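Local atomic coordinates of putative mandelate racemase (Zymomonas mobilis, PDB entry 2OX4), a protein that binds a magnesium ion and probably acts as a lyase, perhaps a dehydratase, of the mandelate racemase branch of the enolase superfamily. Residues C[270-275]-C[297-302]; C[91-96]-C[291-296]; C[38-43]-C[95-100]. One frame throughout, in Å; residues are numbered along the deposited sequence. Where two conformers were deposited one is given.

Interaction 1 (C[270-275]-C[297-302]); sequences YSRWGF and FTEFKK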
ATOM      1  N   TYR C 270      14.056 -15.410  15.203  1.00  8.44           N
ATOM      2  CA  TYR C 270      15.510 -15.371  15.417  1.00  7.34           C
ATOM      3  C   TYR C 270      16.143 -14.240  14.631  1.00  7.60           C
ATOM      4  O   TYR C 270      15.834 -14.059  13.449  1.00  7.96           O
ATOM      5  CB  TYR C 270      16.168 -16.706  15.030  1.00  5.85           C
ATOM      6  CG  TYR C 270      15.309 -17.888  15.380  1.00  9.99           C
ATOM      7  CD1 TYR C 270      15.125 -18.261  16.712  1.00  7.58           C
ATOM      8  CD2 TYR C 270      14.638 -18.608  14.383  1.00 10.42           C
ATOM      9  CE1 TYR C 270      14.320 -19.351  17.043  1.00 15.08           C
ATOM     10  CE2 TYR C 270      13.830 -19.698  14.701  1.00  9.43           C
ATOM     11  CZ  TYR C 270      13.682 -20.059  16.037  1.00 12.01           C
ATOM     12  OH  TYR C 270      12.879 -21.127  16.358  1.00 12.74           O
ATOM     13  N   SER C 271      17.056 -13.531  15.293  1.00  8.88           N
ATOM     14  CA  SER C 271      17.809 -12.393  14.723  1.00  8.70           C
ATOM     15  C   SER C 271      16.961 -11.154  14.421  1.00  6.85           C
ATOM     16  O   SER C 271      15.731 -11.218  14.394  1.00  7.19           O
ATOM     17  CB  SER C 271      18.653 -12.802  13.507  1.00 10.82           C
ATOM     18  OG  SER C 271      17.901 -12.725  12.291  1.00  9.29           O
ATOM     19  N   ARG C 272      17.650 -10.034  14.202  1.00  7.63           N
ATOM     20  CA  ARG C 272      17.055  -8.797  13.662  1.00  8.39           C
ATOM     21  C   ARG C 272      16.148  -9.091  12.470  1.00  6.74           C
ATOM     22  O   ARG C 272      15.042  -8.536  12.374  1.00  8.08           O
ATOM     23  CB  ARG C 272      18.171  -7.873  13.178  1.00 10.01           C
ATOM     24  CG  ARG C 272      18.883  -7.027  14.240  1.00 11.79           C
ATOM     25  CD  ARG C 272      20.184  -6.463  13.632  1.00  7.58           C
ATOM     26  NE  ARG C 272      21.201  -7.504  13.494  1.00  9.99           N
ATOM     27  CZ  ARG C 272      22.380  -7.344  12.896  1.00 11.34           C
ATOM     28  NH1 ARG C 272      22.693  -6.177  12.315  1.00  8.82           N
ATOM     29  NH2 ARG C 272      23.246  -8.357  12.878  1.00 10.54           N
ATOM     30  N   TRP C 273      16.625  -9.962  11.570  1.00  8.20           N
ATOM     31  CA  TRP C 273      15.860 -10.343  10.359  1.00  8.76           C
ATOM     32  C   TRP C 273      14.523 -11.024  10.661  1.00  9.77           C
ATOM     33  O   TRP C 273      13.541 -10.807   9.953  1.00  9.56           O
ATOM     34  CB  TRP C 273      16.699 -11.248   9.452  1.00  7.54           C
ATOM     35  CG  TRP C 273      17.863 -10.523   8.797  1.00  7.92           C
ATOM     36  CD1 TRP C 273      17.873  -9.978   7.544  1.00  9.66           C
ATOM     37  CD2 TRP C 273      19.162 -10.265   9.358  1.00  8.68           C
ATOM     38  NE1 TRP C 273      19.091  -9.393   7.290  1.00  8.02           N
ATOM     39  CE2 TRP C 273      19.906  -9.566   8.378  1.00 11.70           C
ATOM     40  CE3 TRP C 273      19.774 -10.569  10.587  1.00  8.15           C
ATOM     41  CZ2 TRP C 273      21.221  -9.145   8.591  1.00  8.94           C
ATOM     42  CZ3 TRP C 273      21.081 -10.151  10.802  1.00  9.25           C
ATOM     43  CH2 TRP C 273      21.797  -9.451   9.808  1.00 11.40           C
ATOM     44  N   GLY C 274      14.493 -11.860  11.695  1.00  6.92           N
ATOM     45  CA  GLY C 274      13.257 -12.529  12.112  1.00  7.39           C
ATOM     46  C   GLY C 274      12.247 -11.550  12.675  1.00  8.81           C
ATOM     47  O   GLY C 274      11.050 -11.617  12.353  1.00  7.45           O
ATOM     48  N   PHE C 275      12.721 -10.627  13.507  1.00  7.39           N
ATOM     49  CA  PHE C 275      11.823  -9.677  14.173  1.00  9.52           C
ATOM     50  C   PHE C 275      11.321  -8.554  13.280  1.00  9.85           C
ATOM     51  O   PHE C 275      10.225  -8.022  13.489  1.00  7.50           O
ATOM     52  CB  PHE C 275      12.430  -9.162  15.472  1.00  8.12           C
ATOM     53  CG  PHE C 275      12.371 -10.179  16.572  1.00  8.59           C
ATOM     54  CD1 PHE C 275      11.196 -10.339  17.307  1.00 10.00           C
ATOM     55  CD2 PHE C 275      13.457 -11.018  16.838  1.00  4.77           C
ATOM     56  CE1 PHE C 275      11.105 -11.307  18.308  1.00 12.50           C
ATOM     57  CE2 PHE C 275      13.373 -11.992  17.847  1.00  7.37           C
ATOM     58  CZ  PHE C 275      12.195 -12.125  18.583  1.00  6.39           C
ATOM     59  N   PHE C 297      23.935 -12.355  23.228  1.00  6.96           N
ATOM     60  CA  PHE C 297      23.896 -10.967  23.733  1.00  8.59           C
ATOM     61  C   PHE C 297      23.969  -9.930  22.603  1.00  8.44           C
ATOM     62  O   PHE C 297      23.272  -8.921  22.633  1.00  9.51           O
ATOM     63  CB  PHE C 297      25.074 -10.692  24.667  1.00 10.47           C
ATOM     64  CG  PHE C 297      24.962 -11.347  26.021  1.00  9.06           C
ATOM     65  CD1 PHE C 297      25.891 -12.310  26.412  1.00  7.68           C
ATOM     66  CD2 PHE C 297      23.978 -10.955  26.920  1.00  9.66           C
ATOM     67  CE1 PHE C 297      25.830 -12.896  27.669  1.00  9.40           C
ATOM     68  CE2 PHE C 297      23.901 -11.548  28.184  1.00 11.80           C
ATOM     69  CZ  PHE C 297      24.829 -12.515  28.552  1.00 12.40           C
ATOM     70  N   THR C 298      24.840 -10.191  21.633  1.00  7.57           N
ATOM     71  CA  THR C 298      25.116  -9.241  20.546  1.00  7.84           C
ATOM     72  C   THR C 298      23.828  -8.927  19.780  1.00  8.13           C
ATOM     73  O   THR C 298      23.476  -7.754  19.547  1.00  8.24           O
ATOM     74  CB  THR C 298      26.209  -9.807  19.611  1.00  8.32           C
ATOM     75  OG1 THR C 298      27.430  -9.931  20.348  1.00 11.11           O
ATOM     76  CG2 THR C 298      26.449  -8.887  18.400  1.00  8.56           C
ATOM     77  N   GLU C 299      23.103  -9.979  19.426  1.00  6.92           N
ATOM     78  CA  GLU C 299      21.901  -9.819  18.609  1.00  7.40           C
ATOM     79  C   GLU C 299      20.675  -9.459  19.438  1.00  7.77           C
ATOM     80  O   GLU C 299      19.831  -8.683  18.989  1.00  7.94           O
ATOM     81  CB  GLU C 299      21.650 -11.074  17.768  1.00  9.96           C
ATOM     82  CG  GLU C 299      20.637 -10.874  16.628  1.00  9.17           C
ATOM     83  CD  GLU C 299      21.205 -10.139  15.426  1.00 10.34           C
ATOM     84  OE1 GLU C 299      22.360  -9.670  15.468  1.00  9.76           O
ATOM     85  OE2 GLU C 299      20.482 -10.040  14.408  1.00  9.12           O
ATOM     86  N   PHE C 300      20.561 -10.020  20.641  1.00 10.23           N
ATOM     87  CA  PHE C 300      19.478  -9.637  21.572  1.00  9.12           C
ATOM     88  C   PHE C 300      19.423  -8.119  21.712  1.00 10.96           C
ATOM     89  O   PHE C 300      18.352  -7.516  21.634  1.00 10.27           O
ATOM     90  CB  PHE C 300      19.723 -10.234  22.953  1.00  8.56           C
ATOM     91  CG  PHE C 300      18.634  -9.945  23.960  1.00 14.05           C
ATOM     92  CD1 PHE C 300      17.645 -10.899  24.217  1.00 17.65           C
ATOM     93  CD2 PHE C 300      18.625  -8.755  24.697  1.00 10.55           C
ATOM     94  CE1 PHE C 300      16.656 -10.666  25.173  1.00 13.58           C
ATOM     95  CE2 PHE C 300      17.610  -8.502  25.638  1.00 10.50           C
ATOM     96  CZ  PHE C 300      16.637  -9.460  25.877  1.00 17.53           C
ATOM     97  N   LYS C 301      20.584  -7.507  21.920  1.00 11.61           N
ATOM     98  CA  LYS C 301      20.673  -6.062  22.080  1.00 12.67           C
ATOM     99  C   LYS C 301      20.163  -5.338  20.839  1.00 13.95           C
ATOM    100  O   LYS C 301      19.379  -4.393  20.938  1.00 11.66           O
ATOM    101  CB  LYS C 301      22.115  -5.642  22.377  1.00 13.03           C
ATOM    102  CG  LYS C 301      22.241  -4.281  23.042  1.00 25.99           C
ATOM    103  CD  LYS C 301      23.533  -4.171  23.835  1.00 30.04           C
ATOM    104  CE  LYS C 301      24.175  -2.804  23.659  1.00 35.95           C
ATOM    105  NZ  LYS C 301      23.274  -1.707  24.105  1.00 35.03           N
ATOM    106  N   LYS C 302      20.610  -5.786  19.670  1.00  9.68           N
ATOM    107  CA  LYS C 302      20.163  -5.200  18.398  1.00  7.56           C
ATOM    108  C   LYS C 302      18.654  -5.326  18.191  1.00  8.30           C
ATOM    109  O   LYS C 302      17.998  -4.392  17.712  1.00  9.67           O
ATOM    110  CB  LYS C 302      20.939  -5.814  17.218  1.00  8.85           C
ATOM    111  CG  LYS C 302      22.470  -5.596  17.325  1.00  8.94           C
ATOM    112  CD  LYS C 302      23.268  -6.218  16.163  1.00  9.40           C
ATOM    113  CE  LYS C 302      24.785  -6.058  16.423  1.00 12.16           C
ATOM    114  NZ  LYS C 302      25.612  -6.652  15.328  1.00 12.16           N
TER
HETATM  115  O   HOH W   1      25.514  -5.874  12.569  1.00  9.81           O

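Interaction 2 (C[91-96]-C[291-296]); sequences IFSGIS and LGTCGG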
ATOM      1  N   ILE C  91      20.695 -22.878  13.146  1.00  9.91           N
ATOM      2  CA  ILE C  91      21.750 -21.990  12.646  1.00  9.91           C
ATOM      3  C   ILE C  91      22.004 -20.879  13.658  1.00  9.58           C
ATOM      4  O   ILE C  91      23.148 -20.680  14.091  1.00  9.40           O
ATOM      5  CB  ILE C  91      21.389 -21.410  11.245  1.00 11.05           C
ATOM      6  CG1 ILE C  91      21.302 -22.531  10.186  1.00 10.41           C
ATOM      7  CG2 ILE C  91      22.350 -20.281  10.833  1.00  8.81           C
ATOM      8  CD1 ILE C  91      22.544 -23.428  10.084  1.00 13.89           C
ATOM      9  N   PHE C  92      20.942 -20.184  14.075  1.00  6.70           N
ATOM     10  CA  PHE C  92      21.097 -19.055  15.009  1.00  7.65           C
ATOM     11  C   PHE C  92      21.392 -19.470  16.464  1.00 10.23           C
ATOM     12  O   PHE C  92      22.091 -18.747  17.184  1.00  9.76           O
ATOM     13  CB  PHE C  92      19.933 -18.060  14.902  1.00  8.09           C
ATOM     14  CG  PHE C  92      20.021 -17.153  13.697  1.00  8.55           C
ATOM     15  CD1 PHE C  92      19.004 -17.132  12.760  1.00  8.95           C
ATOM     16  CD2 PHE C  92      21.142 -16.343  13.498  1.00 11.17           C
ATOM     17  CE1 PHE C  92      19.093 -16.304  11.635  1.00 10.08           C
ATOM     18  CE2 PHE C  92      21.236 -15.509  12.388  1.00 13.74           C
ATOM     19  CZ  PHE C  92      20.219 -15.493  11.459  1.00 12.88           C
ATOM     20  N   SER C  93      20.924 -20.651  16.869  1.00 11.28           N
ATOM     21  CA  SER C  93      21.262 -21.209  18.190  0.50 10.98           C
ATOM     22  C   SER C  93      22.764 -21.398  18.358  1.00 10.09           C
ATOM     23  O   SER C  93      23.311 -21.180  19.438  1.00 10.61           O
ATOM     24  CB  SER C  93      20.567 -22.554  18.416  0.50 14.10           C
ATOM     25  OG  SER C  93      19.177 -22.393  18.602  0.50 20.51           O
ATOM     26  N   GLY C  94      23.430 -21.822  17.282  1.00  9.02           N
ATOM     27  CA  GLY C  94      24.877 -22.038  17.315  1.00 13.09           C
ATOM     28  C   GLY C  94      25.640 -20.734  17.479  1.00 13.43           C
ATOM     29  O   GLY C  94      26.536 -20.629  18.309  1.00 10.42           O
ATOM     30  N   ILE C  95      25.265 -19.730  16.695  1.00  9.66           N
ATOM     31  CA  ILE C  95      25.811 -18.376  16.870  1.00  7.40           C
ATOM     32  C   ILE C  95      25.570 -17.872  18.304  1.00  8.75           C
ATOM     33  O   ILE C  95      26.494 -17.361  18.947  1.00  9.15           O
ATOM     34  CB  ILE C  95      25.244 -17.393  15.818  1.00 10.88           C
ATOM     35  CG1 ILE C  95      25.529 -17.919  14.405  1.00  8.02           C
ATOM     36  CG2 ILE C  95      25.881 -16.033  15.983  1.00 15.01           C
ATOM     37  CD1 ILE C  95      25.122 -16.931  13.248  1.00  8.45           C
ATOM     38  N   SER C  96      24.353 -18.088  18.805  1.00  8.24           N
ATOM     39  CA  SER C  96      23.917 -17.595  20.120  1.00  9.80           C
ATOM     40  C   SER C  96      24.803 -18.137  21.236  1.00 11.40           C
ATOM     41  O   SER C  96      25.262 -17.373  22.093  1.00  9.45           O
ATOM     42  CB  SER C  96      22.484 -18.032  20.414  1.00  7.78           C
ATOM     43  OG  SER C  96      21.559 -17.512  19.472  1.00 10.13           O
ATOM     44  N   LEU C 291      17.945 -15.518  24.378  1.00 10.63           N
ATOM     45  CA  LEU C 291      19.398 -15.317  24.195  1.00  9.77           C
ATOM     46  C   LEU C 291      20.081 -16.495  23.474  1.00  9.01           C
ATOM     47  O   LEU C 291      20.960 -16.281  22.651  1.00 12.33           O
ATOM     48  CB  LEU C 291      20.098 -15.062  25.531  1.00 12.47           C
ATOM     49  CG  LEU C 291      20.210 -13.640  26.082  1.00 23.41           C
ATOM     50  CD1 LEU C 291      21.026 -13.695  27.354  1.00 21.38           C
ATOM     51  CD2 LEU C 291      20.887 -12.714  25.112  1.00 13.33           C
ATOM     52  N   GLY C 292      19.644 -17.717  23.765  1.00  9.87           N
ATOM     53  CA  GLY C 292      20.241 -18.920  23.183  1.00  8.95           C
ATOM     54  C   GLY C 292      19.760 -19.332  21.797  1.00  9.43           C
ATOM     55  O   GLY C 292      20.202 -20.365  21.272  1.00  7.90           O
ATOM     56  N   THR C 293      18.854 -18.553  21.197  1.00 10.68           N
ATOM     57  CA  THR C 293      18.452 -18.781  19.795  1.00 11.01           C
ATOM     58  C   THR C 293      18.417 -17.519  18.909  1.00 12.83           C
ATOM     59  O   THR C 293      18.549 -17.619  17.683  1.00  9.73           O
ATOM     60  CB  THR C 293      17.079 -19.528  19.642  1.00 14.47           C
ATOM     61  OG1 THR C 293      16.007 -18.690  20.081  1.00 11.87           O
ATOM     62  CG2 THR C 293      17.040 -20.848  20.409  1.00 13.90           C
ATOM     63  N   CYS C 294      18.233 -16.348  19.516  1.00  8.05           N
ATOM     64  CA  CYS C 294      18.043 -15.117  18.736  1.00 12.20           C
ATOM     65  C   CYS C 294      19.350 -14.568  18.159  1.00 10.45           C
ATOM     66  O   CYS C 294      19.325 -13.734  17.266  1.00 12.67           O
ATOM     67  CB  CYS C 294      17.371 -14.043  19.585  1.00  8.96           C
ATOM     68  SG  CYS C 294      18.500 -13.200  20.713  1.00 11.46           S
ATOM     69  N   GLY C 295      20.482 -15.027  18.694  1.00  8.33           N
ATOM     70  CA  GLY C 295      21.813 -14.599  18.251  1.00  8.38           C
ATOM     71  C   GLY C 295      22.736 -14.138  19.376  1.00 10.32           C
ATOM     72  O   GLY C 295      23.734 -13.465  19.121  1.00 11.43           O
ATOM     73  N   GLY C 296      22.418 -14.494  20.627  1.00  8.57           N
ATOM     74  CA  GLY C 296      23.324 -14.177  21.745  1.00  7.40           C
ATOM     75  C   GLY C 296      23.096 -12.778  22.281  1.00  8.80           C
ATOM     76  O   GLY C 296      22.165 -12.079  21.841  1.00  9.81           O
TER

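Interaction 3 (C[38-43]-C[95-100]); sequences GEAGIA and ISAFDI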
ATOM      1  N   GLY C  38      28.272 -20.828  27.491  1.00 12.39           N
ATOM      2  CA  GLY C  38      27.082 -20.436  26.744  1.00 13.55           C
ATOM      3  C   GLY C  38      26.112 -21.596  26.649  1.00 14.16           C
ATOM      4  O   GLY C  38      26.418 -22.727  27.045  1.00 11.58           O
ATOM      5  N   GLU C  39      24.926 -21.307  26.128  1.00 12.63           N
ATOM      6  CA  GLU C  39      23.850 -22.282  26.088  1.00 12.05           C
ATOM      7  C   GLU C  39      23.058 -22.073  24.800  1.00 12.39           C
ATOM      8  O   GLU C  39      22.751 -20.935  24.441  1.00 10.52           O
ATOM      9  CB  GLU C  39      22.937 -22.122  27.322  1.00 13.35           C
ATOM     10  CG  GLU C  39      21.758 -23.086  27.313  1.00 12.44           C
ATOM     11  CD  GLU C  39      21.122 -23.339  28.679  1.00 15.04           C
ATOM     12  OE1 GLU C  39      21.649 -22.873  29.715  1.00 15.11           O
ATOM     13  OE2 GLU C  39      20.063 -23.999  28.701  1.00 18.47           O
ATOM     14  N   ALA C  40      22.754 -23.167  24.103  1.00 10.33           N
ATOM     15  CA  ALA C  40      21.881 -23.127  22.918  1.00 10.06           C
ATOM     16  C   ALA C  40      20.437 -23.375  23.356  1.00 14.76           C
ATOM     17  O   ALA C  40      20.152 -24.325  24.108  1.00 15.20           O
ATOM     18  CB  ALA C  40      22.321 -24.185  21.891  1.00 13.04           C
ATOM     19  N   GLY C  41      19.518 -22.536  22.890  1.00 10.23           N
ATOM     20  CA  GLY C  41      18.149 -22.561  23.431  1.00 10.86           C
ATOM     21  C   GLY C  41      17.205 -23.612  22.863  1.00 14.26           C
ATOM     22  O   GLY C  41      16.032 -23.308  22.614  1.00 18.62           O
ATOM     23  N   ILE C  42      17.707 -24.830  22.644  1.00  9.66           N
ATOM     24  CA  ILE C  42      16.895 -25.928  22.105  0.50 13.35           C
ATOM     25  C   ILE C  42      16.847 -27.080  23.126  1.00 13.71           C
ATOM     26  O   ILE C  42      16.952 -28.259  22.767  1.00 11.61           O
ATOM     27  CB  ILE C  42      17.450 -26.440  20.723  0.50 13.83           C
ATOM     28  CG1 ILE C  42      17.858 -25.269  19.822  0.50 19.35           C
ATOM     29  CG2 ILE C  42      16.417 -27.299  19.989  0.50 21.75           C
ATOM     30  CD1 ILE C  42      18.197 -25.668  18.392  0.50 15.56           C
ATOM     31  N   ALA C  43      16.694 -26.734  24.406  1.00 13.78           N
ATOM     32  CA  ALA C  43      16.707 -27.756  25.488  1.00 17.65           C
ATOM     33  C   ALA C  43      15.461 -28.644  25.525  1.00 15.09           C
ATOM     34  O   ALA C  43      15.474 -29.732  26.116  1.00 18.03           O
ATOM     35  CB  ALA C  43      16.904 -27.104  26.845  1.00  9.97           C
ATOM     36  N   ILE C  95      25.265 -19.730  16.695  1.00  9.66           N
ATOM     37  CA  ILE C  95      25.811 -18.376  16.870  1.00  7.40           C
ATOM     38  C   ILE C  95      25.570 -17.872  18.304  1.00  8.75           C
ATOM     39  O   ILE C  95      26.494 -17.361  18.947  1.00  9.15           O
ATOM     40  CB  ILE C  95      25.244 -17.393  15.818  1.00 10.88           C
ATOM     41  CG1 ILE C  95      25.529 -17.919  14.405  1.00  8.02           C
ATOM     42  CG2 ILE C  95      25.881 -16.033  15.983  1.00 15.01           C
ATOM     43  CD1 ILE C  95      25.122 -16.931  13.248  1.00  8.45           C
ATOM     44  N   SER C  96      24.353 -18.088  18.805  1.00  8.24           N
ATOM     45  CA  SER C  96      23.917 -17.595  20.120  1.00  9.80           C
ATOM     46  C   SER C  96      24.803 -18.137  21.236  1.00 11.40           C
ATOM     47  O   SER C  96      25.262 -17.373  22.093  1.00  9.45           O
ATOM     48  CB  SER C  96      22.484 -18.032  20.414  1.00  7.78           C
ATOM     49  OG  SER C  96      21.559 -17.512  19.472  1.00 10.13           O
ATOM     50  N   ALA C  97      25.022 -19.453  21.235  1.00  8.10           N
ATOM     51  CA  ALA C  97      25.671 -20.094  22.383  1.00  9.54           C
ATOM     52  C   ALA C  97      27.110 -19.623  22.495  1.00  7.48           C
ATOM     53  O   ALA C  97      27.584 -19.265  23.584  1.00  9.37           O
ATOM     54  CB  ALA C  97      25.577 -21.621  22.301  1.00  7.70           C
ATOM     55  N   PHE C  98      27.793 -19.568  21.357  1.00  8.01           N
ATOM     56  CA  PHE C  98      29.140 -19.038  21.308  1.00  8.67           C
ATOM     57  C   PHE C  98      29.208 -17.581  21.751  1.00  9.28           C
ATOM     58  O   PHE C  98      30.068 -17.212  22.556  1.00 10.34           O
ATOM     59  CB  PHE C  98      29.748 -19.252  19.915  1.00  9.18           C
ATOM     60  CG  PHE C  98      30.239 -20.654  19.702  1.00  9.74           C
ATOM     61  CD1 PHE C  98      29.663 -21.474  18.749  1.00  8.38           C
ATOM     62  CD2 PHE C  98      31.271 -21.160  20.495  1.00 13.81           C
ATOM     63  CE1 PHE C  98      30.134 -22.775  18.561  1.00 11.88           C
ATOM     64  CE2 PHE C  98      31.748 -22.462  20.310  1.00 16.72           C
ATOM     65  CZ  PHE C  98      31.175 -23.268  19.352  1.00 13.35           C
ATOM     66  N   ASP C  99      28.275 -16.767  21.267  1.00  7.31           N
ATOM     67  CA  ASP C  99      28.258 -15.345  21.608  1.00  8.52           C
ATOM     68  C   ASP C  99      28.148 -15.127  23.126  1.00  8.05           C
ATOM     69  O   ASP C  99      28.879 -14.319  23.693  1.00  7.82           O
ATOM     70  CB  ASP C  99      27.155 -14.609  20.828  1.00  6.69           C
ATOM     71  CG  ASP C  99      27.193 -13.115  21.052  1.00  8.32           C
ATOM     72  OD1 ASP C  99      27.979 -12.417  20.372  1.00  9.89           O
ATOM     73  OD2 ASP C  99      26.438 -12.657  21.920  1.00  9.07           O
ATOM     74  N   ILE C 100      27.269 -15.892  23.777  1.00  7.39           N
ATOM     75  CA  ILE C 100      27.106 -15.814  25.232  1.00  8.04           C
ATOM     76  C   ILE C 100      28.452 -16.131  25.933  1.00  9.93           C
ATOM     77  O   ILE C 100      28.891 -15.385  26.826  1.00  8.16           O
ATOM     78  CB  ILE C 100      25.961 -16.746  25.729  1.00  8.92           C
ATOM     79  CG1 ILE C 100      24.597 -16.257  25.202  1.00  9.08           C
ATOM     80  CG2 ILE C 100      25.929 -16.803  27.286  1.00  9.32           C
ATOM     81  CD1 ILE C 100      23.459 -17.317  25.291  1.00 11.01           C
TER

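Interaction 1 (C[270-275]-C[297-302])
Two helices on the outside of the modified TIM barrel, 271-280 and 296-309, meet here through Arg-272 on the first and Glu-299 and Lys-302 on the second. The short helical segments run in roughly the same direction, with a signed crossing angle of -33° and axes 9.5 Å apart. A salt bridge spans the two helices. Glu-299 has its chain bent at chi2, which turns the carboxylate across the arginine. Glu-299 OE2 is gripped twice: Arg-272 N donates to it at 2.8 Å on the anti side, and Arg-272 NE donates to it at 2.8 Å from above the carboxylate plane. The NE bond is almost straight (173°) and lies in the guanidinium plane, whereas Arg-272 NH2 reaches Glu-299 OE1 only weakly, at 3.0 Å. The guanidinium and carboxylate planes are steeply inclined to each other, at 64°, and the bridge is not a coplanar fork. Trp-273 CH2 lies over one face of the guanidinium, toward its rim, while Lys-302 CD covers the centre of the opposite face, 3.6 Å from Arg-272 CZ. Trp-74 adds a cation-pi contact, and Arg-272 NH1 also donates to Asp-305 O of a second subunit, so the arginine serves the subunit interface too. With an alanine here, the buried Glu-299 carboxylate is likely to be left without its charged mate, and the flank of Lys-302 uncovered. The lysine chain, extended beyond CG, carries its amine past the guanidinium to a salt bridge with Glu-71. One water accepts from both cations, standing 2.8 Å from Arg-272 NH1 and 2.9 Å from Lys-302 NZ.

Interaction 2 (C[91-96]-C[291-296])
Ser-93 and Ser-96, one turn apart on helix 89-110, bring their backbone close to residues 291-296: the CA atoms of Ser-93 and Thr-293 are 4.0 Å apart, those of Ser-96 and Gly-296 only 3.8 Å. The partner is a weakly bonded helical turn, about 291-294, which leaves helical geometry at Gly-295 (phi 129°) and continues through Gly-296 (phi 85°). At both glycines a CB would be jammed against the preceding carbonyl oxygen. At Gly-296 it would also press on Ser-96 O, so the lack of a side chain there permits the close pass at Ser-96. Separately, Ser-93 CA makes a CA-H...O contact of 3.4 Å to Gly-292 O. Gly-292 O in addition faces Gly-41 N at hydrogen-bonding distance. The contact joins the two domains of the enolase superfamily fold: the helix belongs to the N-terminal capping domain, the turn to the C-terminal barrel. It lies near the metal site: the Thr-293 side chain is about 6 Å from that of the magnesium ligand Glu-267, though about 11 Å from the ion. The side chain of Ser-96 is the knob here, set in a hole formed by Gly-292, Thr-293, Cys-294 and Gly-296, with its CB 3.2 Å from Leu-291 O. With OG beside its own backbone N (chi1 -62°), the hydroxyl turns back along the helix, and Ser-96 OG donates to Phe-92 O at 2.7 Å. That carbonyl also receives Ser-96 N, on the opposite face of its plane. Ser-96 OG accepts a weak bond from Gly-295 N at 2.8 Å, so it links the helix to the turn. Phe-92 enters through its CB, 3.1 Å from Thr-293 O, while its ring leads off to pack on Tyr-270 and Trp-74.

Interaction 3 (C[38-43]-C[95-100])
Ala-97 and Ile-100 both turn their CB atoms to strand 38-40, three residues, nearly one helical turn, apart, and between them they cover its backbone. The Ala-97 methyl stands over the peptide that links Glu-39 to Ala-40, with CB 3.6 Å from Glu-39 C, and meets the Ala-40 methyl CB to CB at 4.2 Å. Ile-100 works with two branches. Its CG2, set anti to the backbone N, lies 3.8 Å from Gly-38 CA, and the CG1 branch carries CD1 to 3.8 Å from Glu-39 O. The CB of Glu-39 points away from the helix, and its OE1 is hydrogen-bonded to Thr-321 OG1 and Ala-324 N. The closest approach is made by backbone: Gly-38 CA sends a nearly straight CA-H...O contact (171° at the hydrogen) to Ala-97 O at 3.4 Å. A CB on Gly-38 would clash with that same oxygen, so a side chain at this position would not fit without a shift of the backbone. Glu-39 N, buried here, finds no partner in the model. The segment axes are 5.9 Å apart and nearly antiparallel, at 167°. Strand 35-40 is the outermost of its antiparallel sheet within the chain, and helix 89-110 laid along it reproduces the sheet-against-helix packing of the enolase superfamily N-terminal domain.

In the fold
The three contacts form a continuous path from the N-terminal domain into the barrel. Interactions 2 and 3 are closest, with centres 5 Å apart, because both use helix 89-110 and share Ile-95 and Ser-96. Interaction 1 has its centre 9 Å from interaction 2 and 13 Å from interaction 3. Along the chain, segment 95-100, which closes interaction 3, overlaps segment 91-96, which opens interaction 2; interaction 3 closes before interaction 1 opens, whereas the segments of interactions 1 and 2 alternate. Helix 291-294 leads directly into helix 296-309, connecting interaction 2 to interaction 1, and Asp-99 meets Thr-298. One capping-domain helix therefore ties its own sheet to the barrel, whose helices are joined in turn beside other subunits.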